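Long-range contact in HTH cro/C1-type domain-containing protein (Pseudomonas aeruginosa PAO1, PDB 7CSV), which acts as the antitoxin HigA, a dimeric regulator that recognises specific pseudopalindromic DNA motifs, probably through its helix-turn-helix domain: residues Phe23-Val36 with Ala53-Thr65. Residues are numbered along the deposited sequence; the frame is centred on the assembly and turned at random.
Sequences FDISPAALARALKV and ADMAIRLGRYFDT
Ile-25 comes to the rim of the Tyr-62 ring, with Ile-25 CD1 4.0 Å from Tyr-62 OH. Ala-33 and Leu-30 approach the same ring obliquely: Ala-33 CB is 3.4 Å from Tyr-62 CE1, and Leu-30 CD1 is 3.5 Å from Tyr-62 CD2. Ile-25 CD1 also lies at the edge of the Phe-63 ring, and Tyr-62 CD2 sits above the middle of one face of Phe-63. Leu-30 CD1 touches both rings, lying 3.7 Å from Phe-63 CZ, while Phe-23 comes obliquely to Phe-63 at the more exposed end. The Arg-58 guanidinium takes Leu-34 O at its edge and Lys-35 O over one face. Arg-58 NH1 reaches Leu-34 O at 2.7 Å, but the N-H points well off the oxygen (126°), a weak bond; the same nitrogen forms a salt bridge with Glu-93 of the second subunit. Asp-54 OD2 lies in the guanidinium plane and forms a salt bridge with Arg-58 NE at 2.9 Å, using its syn side but with the nitrogen out of the carboxylate plane; this helps fix the guanidinium's rotation. The extended Arg-58 chain and Val-36 run past one another in opposite senses, Arg-58 CD 3.6 Å from Val-36 CG1. Leu-34 is a knob in the hole formed by Met-55, Arg-58, Leu-59 and Tyr-62. With its CG anti to the carbonyl carbon (chi1 -58°), it sends CD1 to Met-55 CE and Leu-59 CD2, and CD2 to Tyr-62 CB at 3.5 Å. Helices 27-34 and 38-45 are consistent with the helix-turn-helix pair of the Cro/C1 fold; helix 53-63 packs across the first at 98°. Helix 38-45 packs on Pro-27, Ala-31 and Val-36, helix 11-23 on Ile-25, Leu-30 and Phe-63, and helix 67-93 on Ala-56, Ile-57 and Leu-59.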
loop_
_atom_site.group_PDB
_atom_site.type_symbol
_atom_site.label_atom_id
_atom_site.label_comp_id
_atom_site.label_asym_id
_atom_site.label_seq_id
_atom_site.Cartn_x
_atom_site.Cartn_y
_atom_site.Cartn_z
ATOM N N PHE A 23 12.082 -5.479 -21.536
ATOM C CA PHE A 23 12.957 -6.641 -21.604
ATOM C C PHE A 23 12.424 -7.753 -22.499
ATOM O O PHE A 23 13.039 -8.827 -22.553
ATOM C CB PHE A 23 13.201 -7.193 -20.199
ATOM C CG PHE A 23 13.935 -6.249 -19.301
ATOM C CD1 PHE A 23 15.301 -6.064 -19.438
ATOM C CD2 PHE A 23 13.265 -5.547 -18.311
ATOM C CE1 PHE A 23 15.986 -5.196 -18.607
ATOM C CE2 PHE A 23 13.944 -4.678 -17.480
ATOM C CZ PHE A 23 15.307 -4.501 -17.628
ATOM N N ASP A 24 11.297 -7.536 -23.181
ATOM C CA ASP A 24 10.693 -8.536 -24.069
ATOM C C ASP A 24 10.325 -9.811 -23.308
ATOM O O ASP A 24 10.539 -10.928 -23.784
ATOM C CB ASP A 24 11.612 -8.855 -25.254
ATOM C CG ASP A 24 10.878 -9.518 -26.409
ATOM O OD1 ASP A 24 9.650 -9.742 -26.301
ATOM O OD2 ASP A 24 11.535 -9.824 -27.426
ATOM N N ILE A 25 9.759 -9.648 -22.117
ATOM C CA ILE A 25 9.322 -10.770 -21.295
ATOM C C ILE A 25 7.807 -10.882 -21.364
ATOM O O ILE A 25 7.087 -9.900 -21.136
ATOM C CB ILE A 25 9.787 -10.612 -19.837
ATOM C CG1 ILE A 25 11.308 -10.542 -19.763
ATOM C CG2 ILE A 25 9.233 -11.741 -18.992
ATOM C CD1 ILE A 25 11.823 -10.118 -18.402
ATOM N N SER A 26 7.318 -12.081 -21.664
ATOM C CA SER A 26 5.897 -12.342 -21.617
ATOM C C SER A 26 5.431 -12.465 -20.167
ATOM O O SER A 26 6.222 -12.787 -19.276
ATOM C CB SER A 26 5.570 -13.625 -22.371
ATOM O OG SER A 26 5.873 -14.758 -21.571
ATOM N N PRO A 27 4.144 -12.219 -19.908
ATOM C CA PRO A 27 3.636 -12.426 -18.544
ATOM C C PRO A 27 3.853 -13.843 -18.043
ATOM O O PRO A 27 4.198 -14.036 -16.870
ATOM C CB PRO A 27 2.148 -12.082 -18.672
ATOM C CG PRO A 27 2.101 -11.104 -19.794
ATOM C CD PRO A 27 3.130 -11.593 -20.778
ATOM N N ALA A 28 3.680 -14.839 -18.917
ATOM C CA ALA A 28 3.898 -16.228 -18.523
ATOM C C ALA A 28 5.356 -16.488 -18.173
ATOM O O ALA A 28 5.648 -17.188 -17.192
ATOM C CB ALA A 28 3.438 -17.168 -19.638
ATOM N N ALA A 29 6.287 -15.949 -18.969
ATOM C CA ALA A 29 7.704 -16.094 -18.658
ATOM C C ALA A 29 8.044 -15.419 -17.337
ATOM O O ALA A 29 8.900 -15.902 -16.584
ATOM C CB ALA A 29 8.549 -15.519 -19.794
ATOM N N LEU A 30 7.385 -14.292 -17.042
ATOM C CA LEU A 30 7.595 -13.645 -15.754
ATOM C C LEU A 30 7.069 -14.509 -14.616
ATOM O O LEU A 30 7.732 -14.652 -13.584
ATOM C CB LEU A 30 6.918 -12.271 -15.728
ATOM C CG LEU A 30 7.006 -11.549 -14.377
ATOM C CD1 LEU A 30 8.445 -11.257 -14.017
ATOM C CD2 LEU A 30 6.196 -10.257 -14.380
ATOM N N ALA A 31 5.886 -15.111 -14.792
ATOM C CA ALA A 31 5.342 -15.969 -13.743
ATOM C C ALA A 31 6.270 -17.138 -13.447
ATOM O O ALA A 31 6.502 -17.478 -12.281
ATOM C CB ALA A 31 3.955 -16.470 -14.133
ATOM N N ARG A 32 6.822 -17.756 -14.495
ATOM C CA ARG A 32 7.741 -18.875 -14.305
ATOM C C ARG A 32 8.999 -18.448 -13.565
ATOM O O ARG A 32 9.563 -19.235 -12.783
ATOM C CB ARG A 32 8.090 -19.488 -15.663
ATOM C CG ARG A 32 6.995 -20.403 -16.205
ATOM C CD ARG A 32 7.456 -21.231 -17.408
ATOM N NE ARG A 32 7.942 -20.403 -18.512
ATOM C CZ ARG A 32 7.175 -19.897 -19.474
ATOM N NH1 ARG A 32 5.867 -20.131 -19.481
ATOM N NH2 ARG A 32 7.717 -19.157 -20.434
ATOM N N ALA A 33 9.452 -17.210 -13.790
ATOM C CA ALA A 33 10.653 -16.717 -13.129
ATOM C C ALA A 33 10.381 -16.345 -11.684
ATOM O O ALA A 33 11.249 -16.515 -10.819
ATOM C CB ALA A 33 11.229 -15.519 -13.887
ATOM N N LEU A 34 9.196 -15.800 -11.404
ATOM C CA LEU A 34 8.862 -15.461 -10.030
ATOM C C LEU A 34 8.397 -16.653 -9.210
ATOM O O LEU A 34 8.225 -16.508 -7.992
ATOM C CB LEU A 34 7.769 -14.395 -10.010
ATOM C CG LEU A 34 8.089 -13.091 -10.736
ATOM C CD1 LEU A 34 6.910 -12.132 -10.611
ATOM C CD2 LEU A 34 9.334 -12.488 -10.155
ATOM N N LYS A 35 8.167 -17.806 -9.844
ATOM C CA LYS A 35 7.629 -18.988 -9.173
ATOM C C LYS A 35 6.226 -18.717 -8.624
ATOM O O LYS A 35 5.891 -19.065 -7.491
ATOM C CB LYS A 35 8.576 -19.481 -8.071
ATOM C CG LYS A 35 10.055 -19.575 -8.496
ATOM C CD LYS A 35 10.239 -20.419 -9.755
ATOM C CE LYS A 35 11.615 -20.211 -10.378
ATOM N NZ LYS A 35 11.720 -20.901 -11.705
ATOM N N VAL A 36 5.398 -18.084 -9.453
ATOM C CA VAL A 36 3.985 -17.873 -9.170
ATOM C C VAL A 36 3.183 -18.415 -10.345
ATOM O O VAL A 36 3.710 -18.634 -11.440
ATOM C CB VAL A 36 3.647 -16.383 -8.918
ATOM C CG1 VAL A 36 4.418 -15.870 -7.706
ATOM C CG2 VAL A 36 3.998 -15.564 -10.134
ATOM N N ALA A 53 2.012 -7.713 -1.010
ATOM C CA ALA A 53 3.348 -7.559 -0.441
ATOM C C ALA A 53 4.278 -8.653 -0.935
ATOM O O ALA A 53 5.423 -8.377 -1.301
ATOM C CB ALA A 53 3.284 -7.571 1.083
ATOM N N ASP A 54 3.805 -9.901 -0.934
ATOM C CA ASP A 54 4.638 -11.012 -1.387
ATOM C C ASP A 54 5.035 -10.815 -2.840
ATOM O O ASP A 54 6.204 -10.976 -3.197
ATOM C CB ASP A 54 3.888 -12.332 -1.187
ATOM C CG ASP A 54 4.702 -13.548 -1.579
ATOM O OD1 ASP A 54 5.493 -14.023 -0.741
ATOM O OD2 ASP A 54 4.520 -14.039 -2.713
ATOM N N MET A 55 4.087 -10.374 -3.676
ATOM C CA MET A 55 4.390 -10.142 -5.085
ATOM C C MET A 55 5.357 -8.980 -5.265
ATOM O O MET A 55 6.179 -8.996 -6.185
ATOM C CB MET A 55 3.099 -9.874 -5.865
ATOM C CG MET A 55 2.513 -11.123 -6.506
ATOM S SD MET A 55 3.584 -11.894 -7.749
ATOM C CE MET A 55 4.099 -10.508 -8.722
ATOM N N ALA A 56 5.249 -7.945 -4.422
ATOM C CA ALA A 56 6.170 -6.815 -4.515
ATOM C C ALA A 56 7.592 -7.238 -4.211
ATOM O O ALA A 56 8.545 -6.745 -4.827
ATOM C CB ALA A 56 5.751 -5.709 -3.548
ATOM N N ILE A 57 7.758 -8.120 -3.229
ATOM C CA ILE A 57 9.096 -8.631 -2.928
ATOM C C ILE A 57 9.631 -9.447 -4.102
ATOM O O ILE A 57 10.805 -9.321 -4.479
ATOM C CB ILE A 57 9.070 -9.442 -1.620
ATOM C CG1 ILE A 57 8.723 -8.530 -0.435
ATOM C CG2 ILE A 57 10.420 -10.131 -1.374
ATOM C CD1 ILE A 57 8.380 -9.285 0.838
ATOM N N ARG A 58 8.776 -10.265 -4.724
ATOM C CA ARG A 58 9.202 -11.053 -5.878
ATOM C C ARG A 58 9.591 -10.159 -7.050
ATOM O O ARG A 58 10.626 -10.372 -7.684
ATOM C CB ARG A 58 8.106 -12.039 -6.289
ATOM C CG ARG A 58 7.753 -13.035 -5.205
ATOM C CD ARG A 58 6.721 -14.051 -5.647
ATOM N NE ARG A 58 6.482 -15.005 -4.564
ATOM C CZ ARG A 58 7.145 -16.148 -4.393
ATOM N NH1 ARG A 58 8.088 -16.534 -5.250
ATOM N NH2 ARG A 58 6.860 -16.920 -3.355
ATOM N N LEU A 59 8.775 -9.148 -7.352
ATOM C CA LEU A 59 9.092 -8.266 -8.467
ATOM C C LEU A 59 10.347 -7.455 -8.191
ATOM O O LEU A 59 11.168 -7.243 -9.093
ATOM C CB LEU A 59 7.909 -7.338 -8.742
ATOM C CG LEU A 59 6.683 -7.993 -9.340
ATOM C CD1 LEU A 59 5.451 -7.104 -9.120
ATOM C CD2 LEU A 59 6.916 -8.222 -10.837
ATOM N N GLY A 60 10.506 -6.973 -6.959
ATOM C CA GLY A 60 11.728 -6.260 -6.620
ATOM C C GLY A 60 12.953 -7.132 -6.806
ATOM O O GLY A 60 13.954 -6.699 -7.380
ATOM N N ARG A 61 12.880 -8.383 -6.326
ATOM C CA ARG A 61 13.983 -9.324 -6.488
ATOM C C ARG A 61 14.291 -9.576 -7.958
ATOM O O ARG A 61 15.460 -9.609 -8.365
ATOM C CB ARG A 61 13.635 -10.640 -5.788
ATOM C CG ARG A 61 14.569 -11.810 -6.113
ATOM C CD ARG A 61 15.859 -11.731 -5.348
ATOM N NE ARG A 61 16.642 -12.958 -5.522
ATOM C CZ ARG A 61 17.917 -13.085 -5.171
ATOM N NH1 ARG A 61 18.562 -12.061 -4.625
ATOM N NH2 ARG A 61 18.549 -14.237 -5.374
ATOM N N TYR A 62 13.257 -9.770 -8.769
ATOM C CA TYR A 62 13.484 -10.137 -10.161
ATOM C C TYR A 62 14.019 -8.960 -10.967
ATOM O O TYR A 62 14.952 -9.109 -11.761
ATOM C CB TYR A 62 12.192 -10.656 -10.775
ATOM C CG TYR A 62 12.408 -11.262 -12.135
ATOM C CD1 TYR A 62 13.236 -12.357 -12.293
ATOM C CD2 TYR A 62 11.801 -10.725 -13.253
ATOM C CE1 TYR A 62 13.446 -12.914 -13.537
ATOM C CE2 TYR A 62 12.001 -11.269 -14.504
ATOM C CZ TYR A 62 12.826 -12.367 -14.638
ATOM O OH TYR A 62 13.031 -12.916 -15.887
ATOM N N PHE A 63 13.428 -7.781 -10.794
ATOM C CA PHE A 63 13.739 -6.649 -11.657
ATOM C C PHE A 63 14.720 -5.644 -11.051
ATOM O O PHE A 63 14.875 -4.554 -11.610
ATOM C CB PHE A 63 12.446 -5.922 -12.033
ATOM C CG PHE A 63 11.605 -6.664 -13.016
ATOM C CD1 PHE A 63 12.121 -7.019 -14.258
ATOM C CD2 PHE A 63 10.289 -6.986 -12.721
ATOM C CE1 PHE A 63 11.353 -7.695 -15.182
ATOM C CE2 PHE A 63 9.503 -7.666 -13.647
ATOM C CZ PHE A 63 10.039 -8.023 -14.886
ATOM N N ASP A 64 15.383 -5.969 -9.939
ATOM C CA ASP A 64 16.318 -5.044 -9.292
ATOM C C ASP A 64 15.644 -3.722 -8.909
ATOM O O ASP A 64 16.101 -2.638 -9.271
ATOM C CB ASP A 64 17.539 -4.772 -10.183
ATOM C CG ASP A 64 18.563 -5.883 -10.134
ATOM O OD1 ASP A 64 18.459 -6.777 -9.269
ATOM O OD2 ASP A 64 19.493 -5.854 -10.966
ATOM N N THR A 65 14.534 -3.812 -8.192
ATOM C CA THR A 65 13.917 -2.632 -7.597
ATOM C C THR A 65 13.707 -2.898 -6.116
ATOM O O THR A 65 13.822 -4.032 -5.648
ATOM C CB THR A 65 12.564 -2.284 -8.228
ATOM O OG1 THR A 65 11.593 -3.262 -7.829
ATOM C CG2 THR A 65 12.645 -2.224 -9.740
#